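Local coordinates for tyrosine-protein phosphatase YwqE (Bacillus subtilis, PDB 3QY7) that dephosphorylates tyrosine-phosphorylated proteins in a manganese-dependent reaction, using a metal-binding barrel of the PHP (polymerase and histidinol phosphatase) type, at residues C6-D14 and A54-L62; K176-E184 and V211-L220. One frame throughout, in Å; residues are numbered along the deposited sequence. Where two conformers were deposited one is given.

Interaction 1 (C6-D14 and A54-L62); sequences CHILPAMDD and AVREAADQL. With MG (magnesium ion), chain D; FE (Fe (III) ion), chain C.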
loop_
_atom_site.group_PDB
_atom_site.type_symbol
_atom_site.label_atom_id
_atom_site.label_comp_id
_atom_site.label_asym_id
_atom_site.label_seq_id
_atom_site.Cartn_x
_atom_site.Cartn_y
_atom_site.Cartn_z
ATOM N N CYS A 6 -4.054 1.216 3.934
ATOM C CA CYS A 6 -5.450 1.283 4.374
ATOM C C CYS A 6 -5.728 2.615 5.051
ATOM O O CYS A 6 -4.926 3.104 5.852
ATOM C CB CYS A 6 -5.729 0.139 5.346
ATOM S SG CYS A 6 -7.482 -0.130 5.645
ATOM N N HIS A 7 -6.867 3.212 4.721
ATOM C CA HIS A 7 -7.222 4.511 5.254
ATOM C C HIS A 7 -8.325 4.350 6.278
ATOM O O HIS A 7 -9.424 4.915 6.168
ATOM C CB HIS A 7 -7.565 5.447 4.089
ATOM C CG HIS A 7 -6.428 5.615 3.138
ATOM N ND1 HIS A 7 -5.542 6.668 3.226
ATOM C CD2 HIS A 7 -5.982 4.827 2.133
ATOM C CE1 HIS A 7 -4.631 6.542 2.275
ATOM N NE2 HIS A 7 -4.862 5.427 1.608
ATOM N N ILE A 8 -8.007 3.552 7.304
ATOM C CA ILE A 8 -8.937 3.209 8.375
ATOM C C ILE A 8 -8.948 4.230 9.528
ATOM O O ILE A 8 -9.933 4.310 10.259
ATOM C CB ILE A 8 -8.694 1.764 8.907
ATOM C CG1 ILE A 8 -9.891 1.271 9.732
ATOM C CG2 ILE A 8 -7.392 1.695 9.713
ATOM C CD1 ILE A 8 -9.827 -0.228 10.015
ATOM N N LEU A 9 -7.874 5.004 9.692
ATOM C CA LEU A 9 -7.848 6.014 10.753
ATOM C C LEU A 9 -8.847 7.133 10.446
ATOM O O LEU A 9 -8.913 7.614 9.312
ATOM C CB LEU A 9 -6.442 6.578 10.968
ATOM C CG LEU A 9 -5.414 5.564 11.470
ATOM C CD1 LEU A 9 -4.037 6.192 11.624
ATOM C CD2 LEU A 9 -5.850 4.858 12.780
ATOM N N PRO A 10 -9.627 7.526 11.455
ATOM C CA PRO A 10 -10.692 8.506 11.251
ATOM C C PRO A 10 -10.196 9.944 11.254
ATOM O O PRO A 10 -9.237 10.273 11.971
ATOM C CB PRO A 10 -11.585 8.283 12.468
ATOM C CG PRO A 10 -10.603 7.914 13.558
ATOM C CD PRO A 10 -9.585 7.043 12.852
ATOM N N ALA A 11 -10.865 10.778 10.454
ATOM C CA ALA A 11 -10.634 12.222 10.410
ATOM C C ALA A 11 -9.173 12.573 10.144
ATOM O O ALA A 11 -8.612 13.466 10.785
ATOM C CB ALA A 11 -11.127 12.880 11.709
ATOM N N MET A 12 -8.546 11.871 9.207
ATOM C CA MET A 12 -7.201 12.167 8.809
ATOM C C MET A 12 -7.067 12.515 7.370
ATOM O O MET A 12 -6.248 13.262 6.962
ATOM C CB MET A 12 -6.291 10.973 9.067
ATOM C CG MET A 12 -6.156 10.636 10.457
ATOM S SD MET A 12 -4.479 10.279 10.920
ATOM C CE MET A 12 -4.579 10.548 12.584
ATOM N N ASP A 13 -7.939 11.907 6.617
ATOM C CA ASP A 13 -7.858 11.867 5.207
ATOM C C ASP A 13 -9.204 11.581 4.531
ATOM O O ASP A 13 -10.231 11.842 5.043
ATOM C CB ASP A 13 -6.629 11.149 4.626
ATOM C CG ASP A 13 -6.667 9.640 4.827
ATOM O OD1 ASP A 13 -7.669 9.185 5.259
ATOM O OD2 ASP A 13 -5.681 9.045 4.521
ATOM N N ASP A 14 -9.118 11.086 3.326
ATOM C CA ASP A 14 -10.317 10.736 2.616
ATOM C C ASP A 14 -10.896 9.360 2.963
ATOM O O ASP A 14 -11.851 8.952 2.427
ATOM C CB ASP A 14 -10.078 10.864 1.127
ATOM C CG ASP A 14 -8.855 10.186 0.710
ATOM O OD1 ASP A 14 -8.716 10.031 -0.476
ATOM O OD2 ASP A 14 -7.993 9.818 1.549
ATOM N N ALA A 54 0.649 12.088 15.768
ATOM C CA ALA A 54 -0.798 12.039 15.651
ATOM C C ALA A 54 -1.265 10.714 15.044
ATOM O O ALA A 54 -2.306 10.189 15.436
ATOM C CB ALA A 54 -1.304 13.208 14.804
ATOM N N VAL A 55 -0.497 10.199 14.088
ATOM C CA VAL A 55 -0.808 8.892 13.491
ATOM C C VAL A 55 -0.691 7.771 14.536
ATOM O O VAL A 55 -1.563 6.918 14.626
ATOM C CB VAL A 55 0.062 8.586 12.260
ATOM C CG1 VAL A 55 -0.236 7.163 11.730
ATOM C CG2 VAL A 55 -0.198 9.609 11.167
ATOM N N ARG A 56 0.380 7.799 15.327
ATOM C CA ARG A 56 0.583 6.790 16.364
ATOM C C ARG A 56 -0.521 6.856 17.383
ATOM O O ARG A 56 -1.083 5.822 17.783
ATOM C CB ARG A 56 1.928 6.982 17.057
ATOM C CG ARG A 56 3.098 6.798 16.156
ATOM C CD ARG A 56 4.355 6.889 16.982
ATOM N NE ARG A 56 5.560 6.947 16.162
ATOM C CZ ARG A 56 6.129 5.902 15.558
ATOM N NH1 ARG A 56 7.247 6.084 14.870
ATOM N NH2 ARG A 56 5.587 4.679 15.636
ATOM N N GLU A 57 -0.846 8.082 17.810
ATOM C CA GLU A 57 -1.967 8.317 18.726
ATOM C C GLU A 57 -3.285 7.755 18.182
ATOM O O GLU A 57 -3.997 7.031 18.882
ATOM C CB GLU A 57 -2.130 9.815 19.022
ATOM C CG GLU A 57 -3.228 10.089 20.067
ATOM C CD GLU A 57 -3.747 11.530 20.121
ATOM O OE1 GLU A 57 -3.197 12.417 19.424
ATOM O OE2 GLU A 57 -4.710 11.775 20.897
ATOM N N ALA A 58 -3.594 8.079 16.924
ATOM C CA ALA A 58 -4.840 7.640 16.301
ATOM C C ALA A 58 -4.914 6.118 16.208
ATOM O O ALA A 58 -5.969 5.520 16.446
ATOM C CB ALA A 58 -5.005 8.261 14.926
ATOM N N ALA A 59 -3.787 5.494 15.883
ATOM C CA ALA A 59 -3.745 4.024 15.807
ATOM C C ALA A 59 -3.965 3.421 17.188
ATOM O O ALA A 59 -4.732 2.469 17.339
ATOM C CB ALA A 59 -2.440 3.552 15.192
ATOM N N ASP A 60 -3.335 4.021 18.197
ATOM C CA ASP A 60 -3.480 3.550 19.566
ATOM C C ASP A 60 -4.937 3.669 20.004
ATOM O O ASP A 60 -5.488 2.740 20.584
ATOM C CB ASP A 60 -2.580 4.370 20.498
ATOM C CG ASP A 60 -1.096 3.987 20.429
ATOM O OD1 ASP A 60 -0.293 4.735 21.025
ATOM O OD2 ASP A 60 -0.709 2.966 19.824
ATOM N N GLN A 61 -5.557 4.819 19.722
ATOM C CA GLN A 61 -6.964 5.043 20.064
ATOM C C GLN A 61 -7.903 4.073 19.347
ATOM O O GLN A 61 -8.844 3.551 19.959
ATOM C CB GLN A 61 -7.388 6.487 19.748
ATOM C CG GLN A 61 -6.790 7.569 20.667
ATOM C CD GLN A 61 -6.975 7.276 22.145
ATOM O OE1 GLN A 61 -6.076 7.525 22.949
ATOM N NE2 GLN A 61 -8.135 6.740 22.511
ATOM N N LEU A 62 -7.655 3.834 18.054
ATOM C CA LEU A 62 -8.472 2.877 17.313
ATOM C C LEU A 62 -8.303 1.470 17.889
ATOM O O LEU A 62 -9.287 0.769 18.075
ATOM C CB LEU A 62 -8.184 2.889 15.814
ATOM C CG LEU A 62 -9.026 1.919 14.958
ATOM C CD1 LEU A 62 -10.545 2.026 15.188
ATOM C CD2 LEU A 62 -8.717 2.134 13.463
HETATM MG MG MG D . -7.061 8.394 -0.280
HETATM FE FE FE C . -4.190 5.182 -0.398
HETATM O O HOH W 1 -3.876 5.214 -2.246
#
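Leu-9 is the most deeply engaged side chain of segment 6-14 against helix 52-68. From CB the chain rises to CG, set anti to the carbonyl carbon (chi1 -64°), and forks over the helix. Leu-9 CD1 lies 3.9 Å from Val-55 CG1, the two side chains crossing at about a right angle, and also touches Ala-58 CB. Leu-9 CD2 rests on backbone, 3.7 Å from Ala-58 O, and reaches Leu-62 CD2 at 4.0 Å; that same methyl of Leu-62 packs on both CG1 and CG2 of Ile-8. Met-12 comes from the other limb of the loop, its chain bent at chi2, and its CE presses on Ala-58 CB at a tight 3.3 Å. Small Ala-58 thus receives two side chains.

Behind this apolar side the same loop carries metal ligands. His-7 NE2 binds an iron(III) ion at 2.1 Å, shared with His-5, Glu-80, Asp-194 and a water, while His-7 ND1 donates to Asp-13 OD2 at 2.7 Å, close to the imidazole plane. Asp-14 is a magnesium ligand. The chemistry is divided: loop and helix meet through apolar contacts, whereas the iron bond at NE2 and the Asp-13 bond at ND1 together hold the imidazole's rotation.

Interaction 2 (K176-E184 and V211-L220); sequences KAFSLRLVE and VLEKEFGSEL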
loop_
_atom_site.group_PDB
_atom_site.type_symbol
_atom_site.label_atom_id
_atom_site.label_comp_id
_atom_site.label_asym_id
_atom_site.label_seq_id
_atom_site.Cartn_x
_atom_site.Cartn_y
_atom_site.Cartn_z
ATOM N N LYS A 176 -8.381 -3.873 -14.154
ATOM C CA LYS A 176 -8.085 -5.307 -13.894
ATOM C C LYS A 176 -7.116 -5.940 -14.901
ATOM O O LYS A 176 -6.163 -6.639 -14.542
ATOM C CB LYS A 176 -9.367 -6.158 -13.839
ATOM C CG LYS A 176 -9.100 -7.646 -13.615
ATOM C CD LYS A 176 -10.392 -8.448 -13.482
ATOM C CE LYS A 176 -10.083 -9.923 -13.466
ATOM N NZ LYS A 176 -11.303 -10.757 -13.292
ATOM N N ALA A 177 -7.395 -5.728 -16.180
ATOM C CA ALA A 177 -6.563 -6.240 -17.246
ATOM C C ALA A 177 -5.106 -5.766 -17.126
ATOM O O ALA A 177 -4.176 -6.563 -17.270
ATOM C CB ALA A 177 -7.156 -5.812 -18.590
ATOM N N PHE A 178 -4.933 -4.475 -16.839
ATOM C CA PHE A 178 -3.594 -3.901 -16.696
ATOM C C PHE A 178 -2.852 -4.486 -15.487
ATOM O O PHE A 178 -1.657 -4.782 -15.555
ATOM C CB PHE A 178 -3.656 -2.379 -16.622
ATOM C CG PHE A 178 -2.300 -1.726 -16.579
ATOM C CD1 PHE A 178 -1.336 -2.018 -17.544
ATOM C CD2 PHE A 178 -1.991 -0.819 -15.584
ATOM C CE1 PHE A 178 -0.081 -1.420 -17.508
ATOM C CE2 PHE A 178 -0.729 -0.207 -15.547
ATOM C CZ PHE A 178 0.217 -0.515 -16.500
ATOM N N SER A 179 -3.584 -4.682 -14.400
ATOM C CA SER A 179 -2.999 -5.151 -13.151
ATOM C C SER A 179 -2.417 -6.545 -13.302
ATOM O O SER A 179 -1.342 -6.851 -12.778
ATOM C CB SER A 179 -4.063 -5.149 -12.049
ATOM O OG SER A 179 -4.610 -3.867 -11.843
ATOM N N LEU A 180 -3.139 -7.406 -14.016
ATOM C CA LEU A 180 -2.675 -8.752 -14.293
ATOM C C LEU A 180 -1.382 -8.761 -15.119
ATOM O O LEU A 180 -0.524 -9.610 -14.907
ATOM C CB LEU A 180 -3.776 -9.557 -14.993
ATOM C CG LEU A 180 -4.928 -9.999 -14.085
ATOM C CD1 LEU A 180 -6.033 -10.581 -14.955
ATOM C CD2 LEU A 180 -4.440 -11.043 -13.077
ATOM N N ARG A 181 -1.264 -7.806 -16.043
ATOM C CA ARG A 181 -0.030 -7.608 -16.813
ATOM C C ARG A 181 1.151 -7.312 -15.896
ATOM O O ARG A 181 2.200 -7.950 -16.022
ATOM C CB ARG A 181 -0.207 -6.509 -17.874
ATOM C CG ARG A 181 -1.075 -6.963 -19.052
ATOM C CD ARG A 181 -1.522 -5.803 -19.919
ATOM N NE ARG A 181 -0.415 -5.131 -20.594
ATOM C CZ ARG A 181 -0.457 -3.868 -21.014
ATOM N NH1 ARG A 181 -1.546 -3.133 -20.827
ATOM N NH2 ARG A 181 0.591 -3.334 -21.618
ATOM N N LEU A 182 0.962 -6.384 -14.961
ATOM C CA LEU A 182 2.030 -6.014 -14.006
ATOM C C LEU A 182 2.425 -7.182 -13.100
ATOM O O LEU A 182 3.615 -7.425 -12.857
ATOM C CB LEU A 182 1.611 -4.790 -13.180
ATOM C CG LEU A 182 1.285 -3.483 -13.925
ATOM C CD1 LEU A 182 0.987 -2.303 -12.995
ATOM C CD2 LEU A 182 2.403 -3.141 -14.939
ATOM N N VAL A 183 1.427 -7.913 -12.606
ATOM C CA VAL A 183 1.699 -9.080 -11.766
ATOM C C VAL A 183 2.502 -10.149 -12.523
ATOM O O VAL A 183 3.483 -10.674 -12.010
ATOM C CB VAL A 183 0.414 -9.716 -11.154
ATOM C CG1 VAL A 183 0.782 -10.985 -10.405
ATOM C CG2 VAL A 183 -0.300 -8.721 -10.192
ATOM N N GLU A 184 2.080 -10.455 -13.748
ATOM C CA GLU A 184 2.772 -11.414 -14.611
ATOM C C GLU A 184 4.252 -11.077 -14.806
ATOM O O GLU A 184 5.100 -11.972 -14.821
ATOM C CB GLU A 184 2.092 -11.434 -15.978
ATOM C CG GLU A 184 2.508 -12.606 -16.818
ATOM C CD GLU A 184 1.842 -12.621 -18.169
ATOM O OE1 GLU A 184 2.414 -12.056 -19.126
ATOM O OE2 GLU A 184 0.758 -13.222 -18.273
ATOM N N VAL A 211 -8.757 -14.218 -7.981
ATOM C CA VAL A 211 -8.334 -13.833 -9.323
ATOM C C VAL A 211 -6.877 -14.248 -9.557
ATOM O O VAL A 211 -6.552 -14.858 -10.581
ATOM C CB VAL A 211 -8.543 -12.317 -9.560
ATOM C CG1 VAL A 211 -7.738 -11.825 -10.763
ATOM C CG2 VAL A 211 -10.027 -12.012 -9.730
ATOM N N LEU A 212 -6.009 -13.955 -8.588
ATOM C CA LEU A 212 -4.605 -14.358 -8.671
ATOM C C LEU A 212 -4.397 -15.866 -8.743
ATOM O O LEU A 212 -3.554 -16.340 -9.511
ATOM C CB LEU A 212 -3.803 -13.783 -7.494
ATOM C CG LEU A 212 -3.618 -12.269 -7.529
ATOM C CD1 LEU A 212 -2.991 -11.812 -6.212
ATOM C CD2 LEU A 212 -2.769 -11.850 -8.730
ATOM N N GLU A 213 -5.158 -16.614 -7.945
ATOM C CA GLU A 213 -5.051 -18.072 -7.913
ATOM C C GLU A 213 -5.494 -18.652 -9.253
ATOM O O GLU A 213 -4.847 -19.556 -9.791
ATOM C CB GLU A 213 -5.884 -18.639 -6.762
ATOM C CG GLU A 213 -5.574 -20.099 -6.393
ATOM C CD GLU A 213 -6.393 -21.120 -7.176
ATOM O OE1 GLU A 213 -6.160 -22.337 -6.987
ATOM O OE2 GLU A 213 -7.272 -20.727 -7.980
ATOM N N LYS A 214 -6.584 -18.124 -9.807
ATOM C CA LYS A 214 -7.070 -18.607 -11.106
ATOM C C LYS A 214 -6.093 -18.311 -12.240
ATOM O O LYS A 214 -5.913 -19.144 -13.137
ATOM C CB LYS A 214 -8.443 -18.017 -11.440
ATOM C CG LYS A 214 -9.599 -18.631 -10.657
ATOM C CD LYS A 214 -10.956 -18.166 -11.189
ATOM C CE LYS A 214 -11.181 -16.680 -10.967
ATOM N NZ LYS A 214 -12.448 -16.179 -11.594
ATOM N N GLU A 215 -5.466 -17.134 -12.202
ATOM C CA GLU A 215 -4.579 -16.671 -13.286
ATOM C C GLU A 215 -3.166 -17.235 -13.252
ATOM O O GLU A 215 -2.558 -17.464 -14.320
ATOM C CB GLU A 215 -4.507 -15.139 -13.317
ATOM C CG GLU A 215 -5.786 -14.457 -13.784
ATOM C CD GLU A 215 -6.329 -15.030 -15.089
ATOM O OE1 GLU A 215 -5.557 -15.107 -16.072
ATOM O OE2 GLU A 215 -7.522 -15.416 -15.125
ATOM N N PHE A 216 -2.642 -17.461 -12.047
ATOM C CA PHE A 216 -1.220 -17.776 -11.881
ATOM C C PHE A 216 -0.937 -19.035 -11.079
ATOM O O PHE A 216 0.227 -19.456 -10.981
ATOM C CB PHE A 216 -0.485 -16.599 -11.224
ATOM C CG PHE A 216 -0.617 -15.309 -11.963
ATOM C CD1 PHE A 216 0.032 -15.109 -13.178
ATOM C CD2 PHE A 216 -1.387 -14.281 -11.439
ATOM C CE1 PHE A 216 -0.094 -13.894 -13.862
ATOM C CE2 PHE A 216 -1.528 -13.074 -12.101
ATOM C CZ PHE A 216 -0.873 -12.876 -13.326
ATOM N N GLY A 217 -1.972 -19.639 -10.507
ATOM C CA GLY A 217 -1.783 -20.767 -9.603
ATOM C C GLY A 217 -1.561 -20.310 -8.175
ATOM O O GLY A 217 -1.426 -19.115 -7.909
ATOM N N SER A 218 -1.497 -21.275 -7.269
ATOM C CA SER A 218 -1.536 -21.008 -5.830
ATOM C C SER A 218 -0.271 -20.352 -5.273
ATOM O O SER A 218 -0.332 -19.583 -4.292
ATOM C CB SER A 218 -1.816 -22.316 -5.081
ATOM O OG SER A 218 -0.739 -23.224 -5.254
ATOM N N GLU A 219 0.872 -20.630 -5.887
ATOM C CA GLU A 219 2.143 -20.195 -5.299
ATOM C C GLU A 219 2.377 -18.698 -5.353
ATOM O O GLU A 219 2.972 -18.140 -4.440
ATOM C CB GLU A 219 3.330 -20.970 -5.876
ATOM C CG GLU A 219 3.282 -22.446 -5.509
ATOM C CD GLU A 219 3.335 -22.660 -4.007
ATOM O OE1 GLU A 219 2.278 -22.953 -3.400
ATOM O OE2 GLU A 219 4.440 -22.522 -3.442
ATOM N N LEU A 220 1.882 -18.042 -6.401
ATOM C CA LEU A 220 2.072 -16.601 -6.531
ATOM C C LEU A 220 1.327 -15.785 -5.446
ATOM O O LEU A 220 1.948 -14.938 -4.789
ATOM C CB LEU A 220 1.728 -16.146 -7.970
ATOM C CG LEU A 220 1.787 -14.678 -8.433
ATOM C CD1 LEU A 220 0.524 -13.947 -8.059
ATOM C CD2 LEU A 220 3.033 -13.951 -7.934
#
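The Phe-216 ring reaches across to helix 173-184 with its far rim leading. One face is covered from within its own helix by Glu-215 CB, 3.7 Å above the plane and displaced toward the rim. At the edge, in the ring plane, stands a backbone oxygen: Leu-180 O lies 3.6 Å from Phe-216 CZ, directing a partly negative atom at the positive rim of the aromatic. Val-183 CG1 approaches obliquely, 3.5 Å from Phe-216 CE2. The carboxylate of Glu-184 is turned 89° from the ring plane, and it is the aliphatic part of this side chain that touches, Glu-184 CB lying 3.9 Å from Phe-216 CE1.

Around the ring the contact is aliphatic. Leu-180 CD2 touches both Phe-216 CE2 and Glu-215 CG, each at 3.7 Å. Val-183 turns CG1 away from the backbone N (chi1 175°), which carries that methyl to Leu-212 CD2 and, at 3.8 Å, to Leu-220 CD1 beyond the turn. Lys-176, fully extended, meets Val-211 tip to tip at the outer margin. Leu-167 of helix 164-168 packs against both Leu-180 and Leu-212, continuing the apolar layer beneath.

The segment axes cross at -60° and come no nearer than 11.7 Å, a separation filled by side chains from both helices. Gly-217, with positive phi, ends helix 205-216 and lets the chain turn so that Leu-220 joins the same cluster. Cohesion across the interface therefore comes from apolar contact and the C-H edge of one phenyl ring; Leu-180 O, already accepting from Glu-184 N within its helix, gains at most a weak electrostatic supplement.

How the interactions relate
Both contacts belong to one TIM-barrel-like fold and follow each other in series, neither nested nor crossed. From the N terminus, strand 2-3 runs into the metal-binding loop, and interaction 1 closes when helix 52-68 returns to it after helix 19-31 and strand 36-38. The chain then lays down the first four strands of the five-stranded parallel sheet before interaction 2 opens on helix 173-184; the fifth, 190-192, lies inside the loop it closes, with the metal ligands Asp-194 and His-196. Interaction 1 ties a metal-binding loop to a neighbouring helix; interaction 2 joins helices of the outer layer. Their centres lie 31 Å apart, on opposite sides of the chain's centre, without touching.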